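Long-range contacts in transaminase (Arthrobacter sp., PDB 5G2P), which probably transfers amino groups between amines and carbonyl compounds with S selectivity, using pyridoxal-5'-phosphate as cofactor in a class-III aminotransferase fold: residues Cys61-Gln66 with Ala445-Ser450; Gln69-Ala74 with Val341-Glu346; Tyr218-Ile223 with Thr259-Val264. All coordinates share one frame; numbering follows the deposited sequence.

Interaction 1: Cys61-Gln66 with Ala445-Ser450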
ATOM      1  N   CYS B  61      22.584  14.724 -21.050  1.00 14.32           N
ATOM      2  CA  CYS B  61      22.968  15.196 -19.715  1.00 14.16           C
ATOM      3  C   CYS B  61      24.350  15.843 -19.648  1.00 14.47           C
ATOM      4  O   CYS B  61      24.803  16.210 -18.554  1.00 13.72           O
ATOM      5  CB  CYS B  61      22.868  14.044 -18.717  1.00 13.45           C
ATOM      6  SG  CYS B  61      23.985  12.657 -19.046  1.00 14.69           S
ATOM      7  N   VAL B  62      25.002  16.018 -20.805  1.00 14.23           N
ATOM      8  CA  VAL B  62      26.315  16.679 -20.851  1.00 14.15           C
ATOM      9  C   VAL B  62      26.161  17.997 -21.631  1.00 14.99           C
ATOM     10  O   VAL B  62      26.808  18.223 -22.692  1.00 14.52           O
ATOM     11  CB  VAL B  62      27.424  15.723 -21.382  1.00 14.38           C
ATOM     12  CG1 VAL B  62      28.817  16.250 -21.036  1.00 14.48           C
ATOM     13  CG2 VAL B  62      27.276  14.325 -20.775  1.00 13.32           C
ATOM     14  N   ASN B  63      25.270  18.851 -21.110  1.00 14.46           N
ATOM     15  CA  ASN B  63      24.820  20.053 -21.823  1.00 15.43           C
ATOM     16  C   ASN B  63      25.970  20.981 -22.245  1.00 16.06           C
ATOM     17  O   ASN B  63      26.021  21.463 -23.390  1.00 16.86           O
ATOM     18  CB  ASN B  63      23.788  20.839 -21.002  1.00 14.06           C
ATOM     19  CG  ASN B  63      22.573  20.000 -20.626  1.00 14.57           C
ATOM     20  OD1 ASN B  63      22.664  18.786 -20.507  1.00 13.79           O
ATOM     21  ND2 ASN B  63      21.420  20.658 -20.437  1.00 14.00           N
ATOM     22  N   LEU B  64      26.902  21.210 -21.335  1.00 15.81           N
ATOM     23  CA  LEU B  64      28.035  22.103 -21.623  1.00 16.66           C
ATOM     24  C   LEU B  64      29.069  21.517 -22.602  1.00 16.86           C
ATOM     25  O   LEU B  64      29.997  22.224 -23.045  1.00 16.02           O
ATOM     26  CB  LEU B  64      28.723  22.485 -20.316  1.00 18.31           C
ATOM     27  CG  LEU B  64      29.264  23.912 -20.251  1.00 19.68           C
ATOM     28  CD1 LEU B  64      28.107  24.884 -20.016  1.00 20.18           C
ATOM     29  CD2 LEU B  64      30.272  24.011 -19.120  1.00 19.43           C
ATOM     30  N   GLY B  65      28.927  20.235 -22.932  1.00 15.76           N
ATOM     31  CA  GLY B  65      30.012  19.525 -23.601  1.00 15.97           C
ATOM     32  C   GLY B  65      30.851  18.728 -22.617  1.00 15.08           C
ATOM     33  O   GLY B  65      30.897  19.013 -21.401  1.00 14.81           O
ATOM     34  N   GLN B  66      31.498  17.704 -23.144  1.00 15.35           N
ATOM     35  CA  GLN B  66      32.385  16.844 -22.347  1.00 15.46           C
ATOM     36  C   GLN B  66      33.658  17.534 -21.888  1.00 16.17           C
ATOM     37  O   GLN B  66      34.337  18.162 -22.709  1.00 15.33           O
ATOM     38  CB  GLN B  66      32.812  15.648 -23.192  1.00 15.49           C
ATOM     39  CG  GLN B  66      31.706  14.643 -23.409  1.00 15.07           C
ATOM     40  CD  GLN B  66      31.445  13.726 -22.225  1.00 15.43           C
ATOM     41  OE1 GLN B  66      32.135  13.757 -21.196  1.00 15.07           O
ATOM     42  NE2 GLN B  66      30.448  12.878 -22.385  1.00 15.24           N
ATOM     43  N   ALA B 445      22.592  16.524 -28.371  1.00 16.03           N
ATOM     44  CA  ALA B 445      24.040  16.732 -28.356  1.00 15.78           C
ATOM     45  C   ALA B 445      24.283  17.835 -27.330  1.00 16.19           C
ATOM     46  O   ALA B 445      23.323  18.266 -26.683  1.00 16.24           O
ATOM     47  CB  ALA B 445      24.526  17.122 -29.733  1.00 16.54           C
ATOM     48  N   SER B 446      25.534  18.282 -27.167  1.00 15.88           N
ATOM     49  CA  SER B 446      25.829  19.418 -26.276  1.00 16.37           C
ATOM     50  C   SER B 446      25.187  20.678 -26.847  1.00 16.45           C
ATOM     51  O   SER B 446      24.978  20.774 -28.062  1.00 15.90           O
ATOM     52  CB  SER B 446      27.343  19.627 -26.175  1.00 16.55           C
ATOM     53  OG  SER B 446      27.966  18.386 -25.859  1.00 18.19           O
ATOM     54  N   LEU B 447      24.899  21.654 -25.986  1.00 15.44           N
ATOM     55  CA  LEU B 447      24.276  22.910 -26.445  1.00 15.80           C
ATOM     56  C   LEU B 447      25.171  23.655 -27.432  1.00 16.37           C
ATOM     57  O   LEU B 447      24.668  24.345 -28.325  1.00 17.37           O
ATOM     58  CB  LEU B 447      23.930  23.826 -25.274  1.00 15.08           C
ATOM     59  CG  LEU B 447      23.228  23.177 -24.063  1.00 16.50           C
ATOM     60  CD1 LEU B 447      22.817  24.236 -23.032  1.00 15.62           C
ATOM     61  CD2 LEU B 447      22.017  22.375 -24.501  1.00 16.08           C
ATOM     62  N   ASN B 448      26.479  23.493 -27.277  1.00 16.64           N
ATOM     63  CA  ASN B 448      27.447  24.121 -28.184  1.00 19.48           C
ATOM     64  C   ASN B 448      27.952  23.221 -29.345  1.00 19.95           C
ATOM     65  O   ASN B 448      29.028  23.486 -29.923  1.00 20.03           O
ATOM     66  CB  ASN B 448      28.642  24.658 -27.391  1.00 21.27           C
ATOM     67  CG  ASN B 448      29.211  23.644 -26.402  1.00 24.38           C
ATOM     68  OD1 ASN B 448      29.054  22.417 -26.538  1.00 24.95           O
ATOM     69  ND2 ASN B 448      29.878  24.164 -25.380  1.00 25.64           N
ATOM     70  N   VAL B 449      27.200  22.166 -29.667  1.00 17.87           N
ATOM     71  CA  VAL B 449      27.547  21.279 -30.795  1.00 18.11           C
ATOM     72  C   VAL B 449      27.775  22.130 -32.055  1.00 18.65           C
ATOM     73  O   VAL B 449      27.056  23.095 -32.289  1.00 18.43           O
ATOM     74  CB  VAL B 449      26.467  20.175 -31.036  1.00 18.56           C
ATOM     75  CG1 VAL B 449      25.137  20.780 -31.487  1.00 18.56           C
ATOM     76  CG2 VAL B 449      26.947  19.123 -32.047  1.00 17.72           C
ATOM     77  N   SER B 450      28.785  21.784 -32.843  1.00 18.63           N
ATOM     78  CA  SER B 450      29.082  22.512 -34.065  1.00 18.66           C
ATOM     79  C   SER B 450      28.118  22.071 -35.173  1.00 20.15           C
ATOM     80  O   SER B 450      27.621  20.935 -35.172  1.00 17.79           O
ATOM     81  CB  SER B 450      30.496  22.192 -34.518  1.00 17.31           C
ATOM     82  OG  SER B 450      30.590  20.841 -34.919  1.00 15.52           O
TER
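Two type I beta turns, V62-G65 and S446-V449, meet here and tie the loop after helix 57-60 to the one leading into helix 451-470. Their backbones join where the N-H of L447 reaches N63 O at 2.8 Å, lying in the carbonyl plane with an N-H...O angle of 162°. The next carbonyl is taken by a side chain: N448 ND2 stands 3.0 Å from L64 O, but above the carbonyl plane by 52°, so it comes over the face of the peptide group. CG of N448 sits between its own backbone N and carbonyl carbon (chi1 48°), which brings the short amide across to the other turn. L447 lays CG 3.9 Å from N63 CB, an apolar touch beside the backbone bond, while the amide of N63 is held elsewhere by F275 O. Glycine fits at G65 because its phi is positive and because the N448 amide and S446 OG crowd that side; S446 OG approaches G65 CA to 3.3 Å. Serine is small enough to lie against this bare backbone, and its hydroxyl is hydrogen-bonded to D42 OD1. F84 of the second subunit packs on V62. Strand 440-443 leads into the S446 turn, L64 packs on helix 335-350, and L447 and N448 rest against L353 of helix 353-374.

Interaction 2: Gln69-Ala74 with Val341-Glu346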
ATOM      1  N   GLN B  69      37.000  22.761 -19.904  1.00 17.58           N
ATOM      2  CA  GLN B  69      38.256  23.191 -19.265  1.00 20.92           C
ATOM      3  C   GLN B  69      37.987  24.126 -18.072  1.00 18.88           C
ATOM      4  O   GLN B  69      38.632  24.040 -17.044  1.00 18.08           O
ATOM      5  CB  GLN B  69      39.130  23.895 -20.316  1.00 25.08           C
ATOM      6  CG  GLN B  69      40.572  24.093 -19.909  1.00 35.95           C
ATOM      7  CD  GLN B  69      41.321  25.038 -20.845  1.00 43.78           C
ATOM      8  OE1 GLN B  69      42.337  24.666 -21.450  1.00 46.10           O
ATOM      9  NE2 GLN B  69      40.817  26.277 -20.971  1.00 49.04           N
ATOM     10  N   LYS B  70      37.008  25.002 -18.222  1.00 18.67           N
ATOM     11  CA  LYS B  70      36.693  25.977 -17.174  1.00 19.31           C
ATOM     12  C   LYS B  70      36.026  25.286 -15.999  1.00 18.20           C
ATOM     13  O   LYS B  70      36.377  25.545 -14.852  1.00 17.96           O
ATOM     14  CB  LYS B  70      35.815  27.089 -17.743  1.00 20.86           C
ATOM     15  CG  LYS B  70      36.540  27.810 -18.866  1.00 23.15           C
ATOM     16  CD  LYS B  70      35.929  29.141 -19.199  1.00 28.30           C
ATOM     17  CE  LYS B  70      36.938  29.932 -20.027  1.00 32.15           C
ATOM     18  NZ  LYS B  70      36.185  30.756 -20.997  1.00 33.84           N
ATOM     19  N   VAL B  71      35.108  24.368 -16.290  1.00 17.31           N
ATOM     20  CA  VAL B  71      34.516  23.555 -15.219  1.00 17.30           C
ATOM     21  C   VAL B  71      35.570  22.722 -14.496  1.00 18.02           C
ATOM     22  O   VAL B  71      35.611  22.684 -13.253  1.00 16.48           O
ATOM     23  CB  VAL B  71      33.344  22.671 -15.705  1.00 16.97           C
ATOM     24  CG1 VAL B  71      32.865  21.747 -14.593  1.00 17.59           C
ATOM     25  CG2 VAL B  71      32.194  23.541 -16.187  1.00 16.79           C
ATOM     26  N   ASN B  72      36.417  22.033 -15.258  1.00 17.53           N
ATOM     27  CA  ASN B  72      37.428  21.228 -14.603  1.00 17.68           C
ATOM     28  C   ASN B  72      38.402  22.042 -13.776  1.00 17.49           C
ATOM     29  O   ASN B  72      38.789  21.604 -12.687  1.00 18.67           O
ATOM     30  CB  ASN B  72      38.128  20.273 -15.569  1.00 18.76           C
ATOM     31  CG  ASN B  72      37.235  19.106 -15.968  1.00 20.08           C
ATOM     32  OD1 ASN B  72      36.027  19.130 -15.727  1.00 20.93           O
ATOM     33  ND2 ASN B  72      37.821  18.092 -16.602  1.00 22.13           N
ATOM     34  N   ALA B  73      38.814  23.209 -14.279  1.00 17.20           N
ATOM     35  CA  ALA B  73      39.681  24.102 -13.501  1.00 17.92           C
ATOM     36  C   ALA B  73      39.004  24.554 -12.186  1.00 17.50           C
ATOM     37  O   ALA B  73      39.669  24.645 -11.155  1.00 17.81           O
ATOM     38  CB  ALA B  73      40.128  25.314 -14.328  1.00 18.29           C
ATOM     39  N   ALA B  74      37.705  24.852 -12.229  1.00 16.88           N
ATOM     40  CA  ALA B  74      36.961  25.263 -11.024  1.00 17.33           C
ATOM     41  C   ALA B  74      36.859  24.116 -10.003  1.00 16.98           C
ATOM     42  O   ALA B  74      36.922  24.355  -8.786  1.00 17.31           O
ATOM     43  CB  ALA B  74      35.570  25.793 -11.397  1.00 17.47           C
ATOM     44  N   VAL B 341      28.743  22.879 -10.253  1.00 13.19           N
ATOM     45  CA  VAL B 341      27.463  23.513 -10.626  1.00 13.38           C
ATOM     46  C   VAL B 341      27.675  24.991 -10.950  1.00 13.97           C
ATOM     47  O   VAL B 341      27.303  25.438 -12.016  1.00 14.82           O
ATOM     48  CB  VAL B 341      26.374  23.320  -9.549  1.00 13.21           C
ATOM     49  CG1 VAL B 341      25.170  24.238  -9.818  1.00 12.43           C
ATOM     50  CG2 VAL B 341      25.959  21.844  -9.507  1.00 13.08           C
ATOM     51  N   CYS B 342      28.298  25.734 -10.028  1.00 15.01           N
ATOM     52  CA  CYS B 342      28.601  27.151 -10.237  1.00 15.95           C
ATOM     53  C   CYS B 342      29.302  27.415 -11.571  1.00 15.89           C
ATOM     54  O   CYS B 342      28.885  28.278 -12.343  1.00 15.27           O
ATOM     55  CB  CYS B 342      29.484  27.693  -9.110  1.00 15.77           C
ATOM     56  SG  CYS B 342      28.611  27.940  -7.545  1.00 17.85           S
ATOM     57  N   ALA B 343      30.398  26.694 -11.811  1.00 15.93           N
ATOM     58  CA  ALA B 343      31.169  26.902 -13.018  1.00 15.94           C
ATOM     59  C   ALA B 343      30.347  26.520 -14.250  1.00 16.06           C
ATOM     60  O   ALA B 343      30.319  27.267 -15.228  1.00 16.41           O
ATOM     61  CB  ALA B 343      32.493  26.122 -12.970  1.00 16.24           C
ATOM     62  N   ASN B 344      29.678  25.365 -14.194  1.00 15.83           N
ATOM     63  CA  ASN B 344      28.773  24.952 -15.254  1.00 14.85           C
ATOM     64  C   ASN B 344      27.770  26.067 -15.592  1.00 15.41           C
ATOM     65  O   ASN B 344      27.596  26.415 -16.777  1.00 15.27           O
ATOM     66  CB  ASN B 344      28.010  23.657 -14.874  1.00 14.98           C
ATOM     67  CG  ASN B 344      27.039  23.227 -15.951  1.00 15.64           C
ATOM     68  OD1 ASN B 344      27.452  22.927 -17.092  1.00 16.13           O
ATOM     69  ND2 ASN B 344      25.737  23.220 -15.625  1.00 14.91           N
ATOM     70  N   LEU B 345      27.100  26.607 -14.573  1.00 14.85           N
ATOM     71  CA  LEU B 345      26.044  27.610 -14.846  1.00 16.38           C
ATOM     72  C   LEU B 345      26.641  28.923 -15.382  1.00 16.71           C
ATOM     73  O   LEU B 345      26.079  29.541 -16.283  1.00 18.74           O
ATOM     74  CB  LEU B 345      25.134  27.838 -13.648  1.00 14.85           C
ATOM     75  CG  LEU B 345      24.331  26.591 -13.185  1.00 15.69           C
ATOM     76  CD1 LEU B 345      23.439  26.842 -11.971  1.00 15.05           C
ATOM     77  CD2 LEU B 345      23.532  25.962 -14.328  1.00 15.18           C
ATOM     78  N   GLU B 346      27.794  29.308 -14.851  1.00 18.36           N
ATOM     79  CA  GLU B 346      28.462  30.550 -15.282  1.00 19.28           C
ATOM     80  C   GLU B 346      28.909  30.488 -16.744  1.00 19.53           C
ATOM     81  O   GLU B 346      28.675  31.430 -17.494  1.00 19.60           O
ATOM     82  CB  GLU B 346      29.611  30.905 -14.348  1.00 20.91           C
ATOM     83  CG  GLU B 346      29.110  31.511 -13.049  1.00 24.17           C
ATOM     84  CD  GLU B 346      30.197  31.661 -12.003  1.00 28.80           C
ATOM     85  OE1 GLU B 346      31.269  31.032 -12.100  1.00 32.00           O
ATOM     86  OE2 GLU B 346      29.974  32.417 -11.054  1.00 33.34           O
TER
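A343 and A74 press their methyl groups together, CB to CB at 3.5 Å, tighter than usual van der Waals contact, and this pair is the dense point between helices 69-78 and 335-350. The axes of the two short segments approach to 8.6 Å and run nearly antiparallel, with 155° between their directions. Alanine suits both places, since its single methyl lets the backbones come this near: the CA atoms of V71 and A343 are 5.2 Å apart. A343 CB also lies over the backbone of V71, 4.0 Å from V71 CA.

One turn back from A74, V71 extends the apolar patch with one branch. Its CG1 is anti to the backbone N (chi1 174°), leaving CG2 to lean across the other helix, 3.7 Å from N344 N and 4.1 Å from A343 CB. Valine, short and branched at CB, reaches the N344 backbone with one methyl. N344 offers its backbone and CB to the valine, whereas its amide is engaged by S302 OG and the carbonyl O of G299.

The solvent side is looser. K70 starts toward the partner helix, but its chain leads away and the ammonium end stays clear of the facing segment; a long charged residue is at home on this exposed border. The arrangement is antiparallel helix packing through small alanine side chains, and it joins helix 69-78, whose N72 bonds to Y82 O of the second subunit, to helix 335-350.

Interaction 3: Tyr218-Ile223 with Thr259-Val264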
ATOM      1  N   TYR B 218      -9.903  14.452 -19.168  1.00 20.77           N
ATOM      2  CA  TYR B 218      -9.961  13.201 -18.419  1.00 19.81           C
ATOM      3  C   TYR B 218      -9.152  13.263 -17.117  1.00 18.62           C
ATOM      4  O   TYR B 218      -9.585  12.745 -16.084  1.00 17.93           O
ATOM      5  CB  TYR B 218      -9.568  11.973 -19.265  1.00 22.03           C
ATOM      6  CG  TYR B 218      -9.791  10.722 -18.445  1.00 21.67           C
ATOM      7  CD1 TYR B 218     -11.093  10.279 -18.150  1.00 22.48           C
ATOM      8  CD2 TYR B 218      -8.709  10.028 -17.891  1.00 22.39           C
ATOM      9  CE1 TYR B 218     -11.306   9.176 -17.322  1.00 23.50           C
ATOM     10  CE2 TYR B 218      -8.909   8.924 -17.083  1.00 23.09           C
ATOM     11  CZ  TYR B 218     -10.207   8.497 -16.802  1.00 25.43           C
ATOM     12  OH  TYR B 218     -10.397   7.403 -15.978  1.00 27.90           O
ATOM     13  N   THR B 219      -7.974  13.882 -17.181  1.00 18.23           N
ATOM     14  CA  THR B 219      -7.136  14.106 -16.006  1.00 17.84           C
ATOM     15  C   THR B 219      -7.940  14.865 -14.954  1.00 18.01           C
ATOM     16  O   THR B 219      -7.953  14.486 -13.770  1.00 16.66           O
ATOM     17  CB  THR B 219      -5.845  14.888 -16.389  1.00 16.91           C
ATOM     18  OG1 THR B 219      -5.114  14.150 -17.370  1.00 17.17           O
ATOM     19  CG2 THR B 219      -4.941  15.110 -15.201  1.00 15.53           C
ATOM     20  N   ARG B 220      -8.617  15.938 -15.372  1.00 18.00           N
ATOM     21  CA  ARG B 220      -9.414  16.692 -14.403  1.00 18.85           C
ATOM     22  C   ARG B 220     -10.503  15.807 -13.752  1.00 19.59           C
ATOM     23  O   ARG B 220     -10.694  15.854 -12.527  1.00 19.18           O
ATOM     24  CB  ARG B 220     -10.021  17.966 -15.024  1.00 20.38           C
ATOM     25  CG  ARG B 220     -10.929  18.728 -14.060  1.00 22.25           C
ATOM     26  CD  ARG B 220     -11.829  19.697 -14.793  1.00 25.12           C
ATOM     27  NE  ARG B 220     -11.068  20.506 -15.727  1.00 30.43           N
ATOM     28  CZ  ARG B 220     -10.496  21.672 -15.429  1.00 31.55           C
ATOM     29  NH1 ARG B 220     -10.621  22.207 -14.209  1.00 31.45           N
ATOM     30  NH2 ARG B 220      -9.818  22.310 -16.371  1.00 30.75           N
ATOM     31  N   ARG B 221     -11.193  15.007 -14.569  1.00 20.31           N
ATOM     32  CA  ARG B 221     -12.213  14.052 -14.089  1.00 22.29           C
ATOM     33  C   ARG B 221     -11.628  13.071 -13.097  1.00 21.53           C
ATOM     34  O   ARG B 221     -12.267  12.734 -12.080  1.00 20.98           O
ATOM     35  CB  ARG B 221     -12.785  13.239 -15.240  1.00 25.15           C
ATOM     36  CG  ARG B 221     -13.891  13.915 -16.004  1.00 30.06           C
ATOM     37  CD  ARG B 221     -14.437  12.949 -17.041  1.00 34.39           C
ATOM     38  NE  ARG B 221     -15.294  11.902 -16.476  1.00 36.72           N
ATOM     39  CZ  ARG B 221     -16.308  11.337 -17.135  1.00 40.88           C
ATOM     40  NH1 ARG B 221     -16.595  11.723 -18.379  1.00 44.29           N
ATOM     41  NH2 ARG B 221     -17.046  10.392 -16.562  1.00 40.59           N
ATOM     42  N   MET B 222     -10.422  12.590 -13.400  1.00 20.61           N
ATOM     43  CA  MET B 222      -9.753  11.685 -12.481  1.00 20.59           C
ATOM     44  C   MET B 222      -9.578  12.302 -11.103  1.00 17.93           C
ATOM     45  O   MET B 222      -9.918  11.705 -10.090  1.00 16.94           O
ATOM     46  CB  MET B 222      -8.394  11.292 -13.019  1.00 23.16           C
ATOM     47  CG  MET B 222      -8.417   9.992 -13.763  1.00 29.35           C
ATOM     48  SD  MET B 222      -6.727   9.523 -14.205  1.00 35.28           S
ATOM     49  CE  MET B 222      -5.919   9.778 -12.638  1.00 28.05           C
ATOM     50  N   ILE B 223      -9.017  13.498 -11.080  1.00 18.59           N
ATOM     51  CA  ILE B 223      -8.779  14.175  -9.825  1.00 18.88           C
ATOM     52  C   ILE B 223     -10.104  14.402  -9.080  1.00 19.14           C
ATOM     53  O   ILE B 223     -10.187  14.227  -7.854  1.00 19.41           O
ATOM     54  CB  ILE B 223      -7.990  15.477 -10.059  1.00 17.75           C
ATOM     55  CG1 ILE B 223      -6.600  15.107 -10.613  1.00 17.99           C
ATOM     56  CG2 ILE B 223      -7.940  16.309  -8.765  1.00 17.35           C
ATOM     57  CD1 ILE B 223      -5.763  16.261 -11.126  1.00 17.76           C
ATOM     58  N   THR B 259      -4.643  22.412 -12.790  1.00 21.55           N
ATOM     59  CA  THR B 259      -4.113  22.301 -11.424  1.00 19.34           C
ATOM     60  C   THR B 259      -4.439  23.522 -10.560  1.00 20.01           C
ATOM     61  O   THR B 259      -4.788  23.369  -9.405  1.00 19.88           O
ATOM     62  CB  THR B 259      -2.575  22.027 -11.363  1.00 19.06           C
ATOM     63  OG1 THR B 259      -1.864  22.999 -12.132  1.00 20.05           O
ATOM     64  CG2 THR B 259      -2.231  20.646 -11.883  1.00 18.23           C
ATOM     65  N   LYS B 260      -4.289  24.723 -11.108  1.00 20.18           N
ATOM     66  CA  LYS B 260      -4.572  25.960 -10.383  1.00 21.52           C
ATOM     67  C   LYS B 260      -6.039  26.004  -9.944  1.00 21.13           C
ATOM     68  O   LYS B 260      -6.342  26.323  -8.810  1.00 19.85           O
ATOM     69  CB  LYS B 260      -4.303  27.168 -11.282  1.00 23.14           C
ATOM     70  CG  LYS B 260      -2.893  27.683 -11.227  1.00 26.33           C
ATOM     71  CD  LYS B 260      -2.838  28.957 -10.389  1.00 28.88           C
ATOM     72  CE  LYS B 260      -1.488  29.162  -9.739  1.00 29.74           C
ATOM     73  NZ  LYS B 260      -0.393  29.040 -10.729  1.00 32.83           N
ATOM     74  N   GLU B 261      -6.932  25.643 -10.853  1.00 21.33           N
ATOM     75  CA  GLU B 261      -8.360  25.633 -10.573  1.00 23.53           C
ATOM     76  C   GLU B 261      -8.746  24.570  -9.550  1.00 23.15           C
ATOM     77  O   GLU B 261      -9.728  24.733  -8.867  1.00 22.27           O
ATOM     78  CB  GLU B 261      -9.169  25.464 -11.857  1.00 24.41           C
ATOM     79  CG  GLU B 261      -9.147  26.729 -12.717  1.00 28.68           C
ATOM     80  CD  GLU B 261      -9.689  26.520 -14.119  1.00 31.87           C
ATOM     81  OE1 GLU B 261      -9.950  25.355 -14.534  1.00 33.34           O
ATOM     82  OE2 GLU B 261      -9.826  27.535 -14.825  1.00 35.21           O
ATOM     83  N   LEU B 262      -7.969  23.495  -9.441  1.00 21.54           N
ATOM     84  CA  LEU B 262      -8.318  22.423  -8.520  1.00 21.22           C
ATOM     85  C   LEU B 262      -7.577  22.531  -7.180  1.00 20.37           C
ATOM     86  O   LEU B 262      -7.793  21.711  -6.287  1.00 20.08           O
ATOM     87  CB  LEU B 262      -8.066  21.054  -9.176  1.00 22.47           C
ATOM     88  CG  LEU B 262      -8.996  20.634 -10.318  1.00 22.94           C
ATOM     89  CD1 LEU B 262      -8.468  19.369 -10.978  1.00 24.01           C
ATOM     90  CD2 LEU B 262     -10.432  20.455  -9.821  1.00 24.70           C
ATOM     91  N   GLY B 263      -6.708  23.530  -7.045  1.00 19.16           N
ATOM     92  CA  GLY B 263      -5.935  23.713  -5.809  1.00 18.88           C
ATOM     93  C   GLY B 263      -4.856  22.637  -5.670  1.00 18.64           C
ATOM     94  O   GLY B 263      -4.482  22.270  -4.566  1.00 19.62           O
ATOM     95  N   VAL B 264      -4.338  22.158  -6.800  1.00 16.94           N
ATOM     96  CA  VAL B 264      -3.324  21.085  -6.830  1.00 16.88           C
ATOM     97  C   VAL B 264      -1.979  21.666  -7.323  1.00 16.14           C
ATOM     98  O   VAL B 264      -1.973  22.546  -8.179  1.00 17.00           O
ATOM     99  CB  VAL B 264      -3.866  19.938  -7.720  1.00 17.24           C
ATOM    100  CG1 VAL B 264      -2.819  18.906  -8.076  1.00 16.88           C
ATOM    101  CG2 VAL B 264      -5.052  19.262  -7.009  1.00 18.10           C
TER
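R220 and L262 pass each other at a slant, the aliphatic part of the arginine lying against the leucine tip, with R220 CG 4.0 Å from L262 CD1. Carrying CG anti to the backbone N, the arginine chain runs out from its helix and then bends at chi3, which brings the guanidinium round to E261. NH1 of R220 meets OE1 of E261 at 3.2 Å in a salt bridge, nearly along the C-O axis of the carboxylate but 19° out of the guanidinium plane. The two flat groups are turned 43° against each other and NH2 stays farther from the same oxygen, at 3.6 Å, so the pair is not a flat two-pronged clasp. The N-H...O angle of 147° likewise departs from straight. Arginine suits a site that needs both an apolar stem and a charged end, and E261 can keep its carboxylate at the exposed margin.

Beneath this bridge, two helices lie side by side against strand 231-236 of the mixed seven-stranded sheet. I223, on helix 214-226, packs on V231 and V234, while strand 231-236, helix 251-262 and the parallel neighbouring strand 265-269 form a beta-alpha-beta crossover. Between the helices, L262 CD1 rests across I223, closest to its CG2 at 3.8 Å. G263, the first residue to leave helical angles, forms a Schellman motif, its positive phi being easy for a residue without a side chain. Just beyond that reversal, V264 turns its CG2 toward I223 CG2, a looser touch at 4.5 Å, and also packs on V231.

In the fold
Interactions 1 and 2 adjoin, their centres 14 Å apart, and L64 is the joint: its CD2 meets V71 CG2 at 3.5 Å, and its CB lies equally near N344 OD1. Both lie near the cofactor, the side chain of N63 being about 10 Å and that of N344 about 14 Å from a bound pyridoxal-5'-phosphate, and C61 packs on the pocket residue K298. S302 links the two contacts further by bonding to L64 N and to the amide of N344. Interaction 3 stands apart, its centre 37 Å from that of interaction 1, across the chain's centre, and 41 Å from that of interaction 2, although in sequence it falls between the segments of both.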